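Local coordinates for N-terminal acetyltransferase-like protein (PDB 5NNP) that probably serves as the tetratricopeptide-repeat auxiliary subunit of a NatA-type N-terminal acetyltransferase, holding partner protein chains on its helical scaffold, at residues A275-Y280 with R295-F300; E240-Y245 with K260-A265; V224-A229 with R246-R251. All blocks are in the same frame, centred on the assembly; numbering follows the deposited sequence.

How the contacts relate
The three contacts lie on the same side of the chain's centre, in helices that follow one another. Contact 3 joins helix 221-234 to helix 238-251, contact 2 joins that second helix to helix 256-265, and contact 1 then packs helix 273-286 on the turn beyond helix 292-295. Contacts 2 and 3 interleave along the sequence, with centres about 9 Å apart, and meet where Y245 and A244 touch A229. Contact 1 comes later, its centre about 15 Å from that of contact 2; L262 on V279 and I263 on Y280 carry the packing across. Successive helices of a TPR-type array are thus packed one on the next, contact 2 touching both others, while contacts 1 and 3, centres about 20 Å apart, do not touch directly.

Contact 1 of 3, residues A275-Y280 with R295-F300; sequences AQKAVY and RLPLNF
In this stretch of the TPR-type solenoid, Q276 and Y280 of helix 273-286 pack against P297 and F300 in the turn that leads from helix 292-295 to helix 303-320. The amide of Q276 lies flat over the F300 ring, the two planes 16° apart. OE1 of Q276 sits over the ring centre, 4.0 Å above the plane, while NE2 lies over the side where the ring joins CB, 3.8 Å from CD1 of F300. On the opposite face the backbone O of P297 also lies over the centre, so the phenyl group is sandwiched between an amide and a carbonyl. With chi1 of 56°, CG of F300 falls between its own backbone N and carbonyl carbon, and this rotation swings the ring back over P297 O and under Q276.

Residues 296-299 keep helical backbone angles without the regular helix bonds, and Q276 and Y280, one turn apart on their helix, both face the segment 295-300. The Y280 ring is tilted 39° from that of F300, centroids 5.7 Å apart, and CE1 of Y280 comes to 3.7 Å from CE2 of F300. Nearer the backbone, CB of Y280 touches CG of P297 at 3.6 Å; farther out along the ring, CE2 meets CB of L296, also at 3.6 Å. The tyrosine ring also stacks with Y259 of helix 256-265, which links this turn to the preceding helices. K277 passes P297, NZ lying 4.0 Å from CB of the proline, and NZ also makes a long, weak ion pair with D281.

Contact 2 of 3, residues E240-Y245 with K260-A265; sequences EAAKAY and KGLISA
Segments 240-245 and 260-265 run nearly antiparallel, their helix axes 155° apart in direction and 8.3 Å apart at closest approach, and the CA atoms of A242 and A265 come within 5.0 Å. Small residues make this closeness possible. CB of A265 fits between A241 and A242, 3.8 Å from CB of A242 and 3.6 Å from the backbone N of A242. One turn back toward the start of helix 256-265, the bare backbone of G261 lies beneath Y245: CA of G261 is 3.5 Å from the centroid of the Y245 ring and 9° off its normal, a CH-pi contact square on the face. Y245 has CG anti to its carbonyl carbon (chi1 -80°), which carries the ring across so that its face lies over the glycine. L262 turns its CD1 back to the neighbouring helix, 3.5 Å from the backbone O of A242. Beyond the two segments, NZ of K243 pairs with an acidic side chain of another protein's chain in a salt bridge. Between the helices themselves the contact is close antiparallel packing of successive helices through small residues, as in TPR-type arrays.

Contact 3 of 3, residues V224-A229 with R246-R251; sequences VMELRA and RALLDR
Segments 224-229 and 246-251 are roughly antiparallel helices, their directions 147° apart and their axes 10.0 Å apart at closest approach, with M225 and L248 the nearest CA pair, 6.8 Å apart. This is the helix-on-helix packing of a TPR-type solenoid, between the consecutive helices 221-234 and 238-251. L248 is the wedge. A chi1 of -75° sets its CG beside its backbone N, and from there the isobutyl fork reaches across to the other helix. There CD2 rests on CB of M225 at 3.6 Å and against CG of E226 at 3.7 Å, while CD1 lies 3.9 Å from CB of A229. Cutting L248 back to an alanine is likely to open a gap between the helices and leave CB of M225 and CB of A229 without the methyl groups they rest on. The acidic end of E226 looks past this packing: OE2 is hydrogen-bonded to Y258 OH of helix 256-265, and OE1 to a glycerol probably left from crystallisation. At the other end of the contact the chain of R251, extended from CG to NE, crosses M225 at about a right angle; beyond the two segments its NH2 pairs with an acidic side chain of another protein's chain in a salt bridge. Where the methionine passes the arginine, SD of M225 lies 4.2 Å from CD of R251, and CE of M225 stands at the same distance from NH1 of R251.

Contact 1 of 3, residues A275-Y280 with R295-F300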
loop_
_atom_site.group_PDB
_atom_site.type_symbol
_atom_site.label_atom_id
_atom_site.label_comp_id
_atom_site.label_asym_id
_atom_site.label_seq_id
_atom_site.Cartn_x
_atom_site.Cartn_y
_atom_site.Cartn_z
ATOM N N ALA A 275 16.288 29.916 -19.156
ATOM C CA ALA A 275 15.621 29.170 -20.227
ATOM C C ALA A 275 14.601 28.196 -19.660
ATOM O O ALA A 275 13.594 27.896 -20.300
ATOM C CB ALA A 275 16.630 28.427 -21.074
ATOM N N GLN A 276 14.875 27.694 -18.462
ATOM C CA GLN A 276 13.960 26.799 -17.785
ATOM C C GLN A 276 12.740 27.537 -17.250
ATOM O O GLN A 276 11.617 27.031 -17.313
ATOM C CB GLN A 276 14.650 26.091 -16.628
ATOM C CG GLN A 276 15.917 25.357 -16.961
ATOM C CD GLN A 276 16.290 24.408 -15.847
ATOM O OE1 GLN A 276 15.538 23.488 -15.537
ATOM N NE2 GLN A 276 17.432 24.644 -15.215
ATOM N N LYS A 277 12.957 28.716 -16.686
ATOM C CA LYS A 277 11.850 29.419 -16.066
ATOM C C LYS A 277 10.817 29.812 -17.107
ATOM O O LYS A 277 9.622 29.891 -16.808
ATOM C CB LYS A 277 12.321 30.662 -15.313
ATOM C CG LYS A 277 11.188 31.315 -14.523
ATOM C CD LYS A 277 11.676 32.383 -13.580
ATOM C CE LYS A 277 10.508 33.063 -12.898
ATOM N NZ LYS A 277 9.740 32.103 -12.064
ATOM N N ALA A 278 11.287 30.059 -18.326
ATOM C CA ALA A 278 10.414 30.436 -19.431
ATOM C C ALA A 278 9.353 29.357 -19.676
ATOM O O ALA A 278 8.163 29.646 -19.836
ATOM C CB ALA A 278 11.234 30.676 -20.688
ATOM N N VAL A 279 9.793 28.107 -19.705
ATOM C CA VAL A 279 8.863 27.002 -19.810
ATOM C C VAL A 279 7.835 27.069 -18.675
ATOM O O VAL A 279 6.632 26.988 -18.910
ATOM C CB VAL A 279 9.586 25.646 -19.762
ATOM C CG1 VAL A 279 8.589 24.512 -19.903
ATOM C CG2 VAL A 279 10.643 25.568 -20.837
ATOM N N TYR A 280 8.314 27.219 -17.445
ATOM C CA TYR A 280 7.422 27.254 -16.285
ATOM C C TYR A 280 6.505 28.471 -16.283
ATOM O O TYR A 280 5.321 28.362 -15.976
ATOM C CB TYR A 280 8.226 27.215 -14.990
ATOM C CG TYR A 280 8.837 25.870 -14.726
ATOM C CD1 TYR A 280 10.127 25.573 -15.158
ATOM C CD2 TYR A 280 8.117 24.877 -14.075
ATOM C CE1 TYR A 280 10.688 24.328 -14.926
ATOM C CE2 TYR A 280 8.668 23.636 -13.834
ATOM C CZ TYR A 280 9.955 23.367 -14.262
ATOM O OH TYR A 280 10.511 22.133 -14.024
ATOM N N ARG A 295 5.970 27.237 -8.135
ATOM C CA ARG A 295 6.800 26.758 -7.025
ATOM C C ARG A 295 8.065 26.031 -7.471
ATOM O O ARG A 295 9.125 26.186 -6.862
ATOM C CB ARG A 295 5.993 25.817 -6.131
ATOM C CG ARG A 295 6.782 25.285 -4.956
ATOM C CD ARG A 295 6.033 24.156 -4.269
ATOM N NE ARG A 295 6.222 22.852 -4.917
ATOM C CZ ARG A 295 5.392 22.311 -5.810
ATOM N NH1 ARG A 295 5.662 21.119 -6.331
ATOM N NH2 ARG A 295 4.294 22.953 -6.189
ATOM N N LEU A 296 7.929 25.228 -8.524
ATOM C CA LEU A 296 9.003 24.368 -9.016
ATOM C C LEU A 296 10.293 25.121 -9.379
ATOM O O LEU A 296 11.377 24.673 -9.009
ATOM C CB LEU A 296 8.497 23.550 -10.212
ATOM C CG LEU A 296 7.629 22.372 -9.756
ATOM C CD1 LEU A 296 6.919 21.648 -10.899
ATOM C CD2 LEU A 296 8.477 21.401 -8.961
ATOM N N PRO A 297 10.183 26.268 -10.082
ATOM C CA PRO A 297 11.347 27.108 -10.422
ATOM C C PRO A 297 12.223 27.491 -9.232
ATOM O O PRO A 297 13.350 27.943 -9.434
ATOM C CB PRO A 297 10.707 28.360 -11.024
ATOM C CG PRO A 297 9.436 27.857 -11.632
ATOM C CD PRO A 297 8.947 26.777 -10.707
ATOM N N LEU A 298 11.720 27.327 -8.014
ATOM C CA LEU A 298 12.522 27.629 -6.837
ATOM C C LEU A 298 13.519 26.514 -6.570
ATOM O O LEU A 298 14.362 26.630 -5.687
ATOM C CB LEU A 298 11.636 27.843 -5.602
ATOM C CG LEU A 298 10.567 28.941 -5.649
ATOM C CD1 LEU A 298 9.658 28.872 -4.417
ATOM C CD2 LEU A 298 11.185 30.327 -5.817
ATOM N N ASN A 299 13.420 25.425 -7.325
ATOM C CA ASN A 299 14.359 24.319 -7.157
ATOM C C ASN A 299 15.719 24.618 -7.786
ATOM O O ASN A 299 16.755 24.303 -7.204
ATOM C CB ASN A 299 13.784 23.031 -7.737
ATOM C CG ASN A 299 12.672 22.465 -6.887
ATOM O OD1 ASN A 299 12.639 22.690 -5.678
ATOM N ND2 ASN A 299 11.750 21.728 -7.510
ATOM N N PHE A 300 15.712 25.247 -8.958
ATOM C CA PHE A 300 16.946 25.506 -9.701
ATOM C C PHE A 300 17.297 26.988 -9.764
ATOM O O PHE A 300 18.411 27.351 -10.147
ATOM C CB PHE A 300 16.827 24.962 -11.117
ATOM C CG PHE A 300 15.641 25.498 -11.863
ATOM C CD1 PHE A 300 15.726 26.694 -12.564
ATOM C CD2 PHE A 300 14.433 24.816 -11.849
ATOM C CE1 PHE A 300 14.626 27.193 -13.250
ATOM C CE2 PHE A 300 13.326 25.313 -12.537
ATOM C CZ PHE A 300 13.425 26.505 -13.233
#

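Contact 2 of 3, residues E240-Y245 with K260-A265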
loop_
_atom_site.group_PDB
_atom_site.type_symbol
_atom_site.label_atom_id
_atom_site.label_comp_id
_atom_site.label_asym_id
_atom_site.label_seq_id
_atom_site.Cartn_x
_atom_site.Cartn_y
_atom_site.Cartn_z
ATOM N N GLU A 240 8.967 15.360 -31.094
ATOM C CA GLU A 240 7.696 14.696 -30.862
ATOM C C GLU A 240 7.438 14.456 -29.373
ATOM O O GLU A 240 6.300 14.569 -28.910
ATOM C CB GLU A 240 7.650 13.374 -31.623
ATOM C CG GLU A 240 7.940 13.507 -33.113
ATOM C CD GLU A 240 8.354 12.181 -33.743
ATOM O OE1 GLU A 240 9.564 11.872 -33.727
ATOM O OE2 GLU A 240 7.477 11.437 -34.239
ATOM N N ALA A 241 8.486 14.117 -28.623
ATOM C CA ALA A 241 8.320 13.888 -27.190
ATOM C C ALA A 241 7.968 15.195 -26.505
ATOM O O ALA A 241 7.187 15.218 -25.557
ATOM C CB ALA A 241 9.571 13.289 -26.582
ATOM N N ALA A 242 8.550 16.283 -27.001
ATOM C CA ALA A 242 8.242 17.616 -26.510
ATOM C C ALA A 242 6.755 17.869 -26.626
ATOM O O ALA A 242 6.106 18.253 -25.656
ATOM C CB ALA A 242 9.022 18.665 -27.277
ATOM N N LYS A 243 6.209 17.623 -27.809
ATOM C CA LYS A 243 4.783 17.829 -28.023
ATOM C C LYS A 243 3.942 16.950 -27.099
ATOM O O LYS A 243 2.860 17.347 -26.656
ATOM C CB LYS A 243 4.410 17.565 -29.483
ATOM C CG LYS A 243 2.942 17.833 -29.781
ATOM C CD LYS A 243 2.632 17.826 -31.266
ATOM C CE LYS A 243 1.227 18.360 -31.521
ATOM N NZ LYS A 243 0.906 18.392 -32.977
ATOM N N ALA A 244 4.456 15.764 -26.794
ATOM C CA ALA A 244 3.730 14.797 -25.980
ATOM C C ALA A 244 3.674 15.204 -24.519
ATOM O O ALA A 244 2.647 15.043 -23.861
ATOM C CB ALA A 244 4.360 13.417 -26.115
ATOM N N TYR A 245 4.783 15.725 -24.011
ATOM C CA TYR A 245 4.842 16.174 -22.626
ATOM C C TYR A 245 4.022 17.449 -22.431
ATOM O O TYR A 245 3.443 17.667 -21.356
ATOM C CB TYR A 245 6.292 16.381 -22.188
ATOM C CG TYR A 245 6.971 15.086 -21.819
ATOM C CD1 TYR A 245 6.529 14.334 -20.727
ATOM C CD2 TYR A 245 8.031 14.591 -22.571
ATOM C CE1 TYR A 245 7.139 13.124 -20.383
ATOM C CE2 TYR A 245 8.648 13.385 -22.235
ATOM C CZ TYR A 245 8.194 12.660 -21.139
ATOM O OH TYR A 245 8.806 11.481 -20.793
ATOM N N LYS A 260 9.936 17.858 -16.334
ATOM C CA LYS A 260 11.244 17.258 -16.582
ATOM C C LYS A 260 11.332 16.750 -18.017
ATOM O O LYS A 260 12.261 17.100 -18.749
ATOM C CB LYS A 260 11.530 16.118 -15.601
ATOM C CG LYS A 260 11.843 16.588 -14.194
ATOM C CD LYS A 260 12.158 15.440 -13.257
ATOM C CE LYS A 260 12.512 15.955 -11.869
ATOM N NZ LYS A 260 12.991 14.853 -10.987
ATOM N N GLY A 261 10.341 15.952 -18.415
ATOM C CA GLY A 261 10.241 15.441 -19.768
ATOM C C GLY A 261 10.282 16.513 -20.843
ATOM O O GLY A 261 11.060 16.402 -21.787
ATOM N N LEU A 262 9.451 17.544 -20.710
ATOM C CA LEU A 262 9.431 18.638 -21.680
ATOM C C LEU A 262 10.803 19.267 -21.789
ATOM O O LEU A 262 11.373 19.394 -22.881
ATOM C CB LEU A 262 8.412 19.715 -21.289
ATOM C CG LEU A 262 8.347 20.918 -22.237
ATOM C CD1 LEU A 262 8.010 20.468 -23.669
ATOM C CD2 LEU A 262 7.347 21.969 -21.752
ATOM N N ILE A 263 11.327 19.657 -20.636
ATOM C CA ILE A 263 12.583 20.380 -20.569
ATOM C C ILE A 263 13.751 19.576 -21.162
ATOM O O ILE A 263 14.610 20.121 -21.863
ATOM C CB ILE A 263 12.872 20.784 -19.123
ATOM C CG1 ILE A 263 11.976 21.971 -18.753
ATOM C CG2 ILE A 263 14.336 21.124 -18.946
ATOM C CD1 ILE A 263 11.851 22.212 -17.275
ATOM N N SER A 264 13.769 18.276 -20.903
ATOM C CA SER A 264 14.746 17.412 -21.549
ATOM C C SER A 264 14.551 17.396 -23.068
ATOM O O SER A 264 15.511 17.485 -23.832
ATOM C CB SER A 264 14.652 15.997 -21.000
ATOM O OG SER A 264 15.682 15.201 -21.549
ATOM N N ALA A 265 13.301 17.299 -23.500
ATOM C CA ALA A 265 12.994 17.179 -24.922
ATOM C C ALA A 265 13.372 18.434 -25.710
ATOM O O ALA A 265 13.616 18.372 -26.916
ATOM C CB ALA A 265 11.512 16.867 -25.116
#

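Contact 3 of 3, residues V224-A229 with R246-R251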
loop_
_atom_site.group_PDB
_atom_site.type_symbol
_atom_site.label_atom_id
_atom_site.label_comp_id
_atom_site.label_asym_id
_atom_site.label_seq_id
_atom_site.Cartn_x
_atom_site.Cartn_y
_atom_site.Cartn_z
ATOM N N VAL A 224 -2.540 6.159 -22.651
ATOM C CA VAL A 224 -2.084 6.340 -24.021
ATOM C C VAL A 224 -1.122 7.521 -24.069
ATOM O O VAL A 224 -0.084 7.473 -24.722
ATOM C CB VAL A 224 -3.258 6.569 -25.002
ATOM C CG1 VAL A 224 -2.752 7.046 -26.360
ATOM C CG2 VAL A 224 -4.066 5.307 -25.179
ATOM N N MET A 225 -1.451 8.580 -23.348
ATOM C CA MET A 225 -0.640 9.785 -23.415
ATOM C C MET A 225 0.710 9.607 -22.740
ATOM O O MET A 225 1.712 10.134 -23.221
ATOM C CB MET A 225 -1.389 10.958 -22.793
ATOM C CG MET A 225 -2.561 11.414 -23.626
ATOM S SD MET A 225 -3.418 12.797 -22.864
ATOM C CE MET A 225 -4.862 12.852 -23.947
ATOM N N GLU A 226 0.736 8.868 -21.633
ATOM C CA GLU A 226 1.987 8.662 -20.913
ATOM C C GLU A 226 2.894 7.653 -21.621
ATOM O O GLU A 226 4.108 7.862 -21.704
ATOM C CB GLU A 226 1.711 8.232 -19.474
ATOM C CG GLU A 226 1.332 9.403 -18.567
ATOM C CD GLU A 226 1.354 9.049 -17.099
ATOM O OE1 GLU A 226 1.269 7.842 -16.782
ATOM O OE2 GLU A 226 1.452 9.980 -16.262
ATOM N N LEU A 227 2.303 6.582 -22.150
ATOM C CA LEU A 227 3.055 5.616 -22.951
ATOM C C LEU A 227 3.664 6.288 -24.190
ATOM O O LEU A 227 4.836 6.070 -24.517
ATOM C CB LEU A 227 2.164 4.438 -23.361
ATOM C CG LEU A 227 1.712 3.511 -22.230
ATOM C CD1 LEU A 227 0.702 2.509 -22.740
ATOM C CD2 LEU A 227 2.886 2.783 -21.631
ATOM N N ARG A 228 2.879 7.121 -24.868
ATOM C CA ARG A 228 3.395 7.801 -26.051
ATOM C C ARG A 228 4.630 8.650 -25.706
ATOM O O ARG A 228 5.642 8.593 -26.407
ATOM C CB ARG A 228 2.305 8.661 -26.708
ATOM C CG ARG A 228 2.799 9.521 -27.875
ATOM C CD ARG A 228 1.717 9.780 -28.932
ATOM N NE ARG A 228 0.517 10.377 -28.368
ATOM C CZ ARG A 228 -0.713 9.917 -28.569
ATOM N NH1 ARG A 228 -0.906 8.862 -29.340
ATOM N NH2 ARG A 228 -1.752 10.518 -27.992
ATOM N N ALA A 229 4.568 9.417 -24.622
ATOM C CA ALA A 229 5.685 10.297 -24.281
ATOM C C ALA A 229 6.900 9.490 -23.864
ATOM O O ALA A 229 8.019 9.762 -24.299
ATOM C CB ALA A 229 5.296 11.274 -23.172
ATOM N N ARG A 246 3.945 18.268 -23.478
ATOM C CA ARG A 246 3.075 19.431 -23.442
ATOM C C ARG A 246 1.613 19.011 -23.304
ATOM O O ARG A 246 0.861 19.611 -22.531
ATOM C CB ARG A 246 3.266 20.295 -24.685
ATOM C CG ARG A 246 4.529 21.109 -24.650
ATOM C CD ARG A 246 4.553 22.158 -25.733
ATOM N NE ARG A 246 5.380 23.287 -25.311
ATOM C CZ ARG A 246 6.662 23.435 -25.619
ATOM N NH1 ARG A 246 7.269 22.529 -26.379
ATOM N NH2 ARG A 246 7.329 24.491 -25.174
ATOM N N ALA A 247 1.215 17.980 -24.047
ATOM C CA ALA A 247 -0.139 17.426 -23.939
ATOM C C ALA A 247 -0.471 16.985 -22.511
ATOM O O ALA A 247 -1.570 17.251 -22.007
ATOM C CB ALA A 247 -0.308 16.265 -24.891
ATOM N N LEU A 248 0.487 16.326 -21.863
ATOM C CA LEU A 248 0.295 15.850 -20.500
ATOM C C LEU A 248 0.245 17.015 -19.514
ATOM O O LEU A 248 -0.507 16.976 -18.530
ATOM C CB LEU A 248 1.400 14.866 -20.111
ATOM C CG LEU A 248 1.279 13.469 -20.738
ATOM C CD1 LEU A 248 2.622 12.745 -20.742
ATOM C CD2 LEU A 248 0.220 12.628 -20.011
ATOM N N LEU A 249 1.028 18.058 -19.787
ATOM C CA LEU A 249 1.082 19.204 -18.883
ATOM C C LEU A 249 -0.245 19.928 -18.902
ATOM O O LEU A 249 -0.754 20.341 -17.855
ATOM C CB LEU A 249 2.204 20.170 -19.265
ATOM C CG LEU A 249 3.607 19.853 -18.752
ATOM C CD1 LEU A 249 4.611 20.767 -19.418
ATOM C CD2 LEU A 249 3.662 19.991 -17.237
ATOM N N ASP A 250 -0.796 20.081 -20.105
ATOM C CA ASP A 250 -2.094 20.709 -20.274
ATOM C C ASP A 250 -3.178 19.915 -19.543
ATOM O O ASP A 250 -4.165 20.483 -19.096
ATOM C CB ASP A 250 -2.425 20.852 -21.760
ATOM C CG ASP A 250 -1.649 21.972 -22.426
ATOM O OD1 ASP A 250 -1.603 23.078 -21.853
ATOM O OD2 ASP A 250 -1.084 21.756 -23.523
ATOM N N ARG A 251 -2.988 18.603 -19.424
ATOM C CA ARG A 251 -3.936 17.727 -18.732
ATOM C C ARG A 251 -3.779 17.827 -17.208
ATOM O O ARG A 251 -4.746 17.726 -16.458
ATOM C CB ARG A 251 -3.743 16.273 -19.192
ATOM C CG ARG A 251 -4.729 15.229 -18.607
ATOM C CD ARG A 251 -4.252 13.799 -18.922
ATOM N NE ARG A 251 -5.200 12.761 -18.522
ATOM C CZ ARG A 251 -6.349 12.510 -19.155
ATOM N NH1 ARG A 251 -6.701 13.235 -20.205
ATOM N NH2 ARG A 251 -7.157 11.542 -18.733
#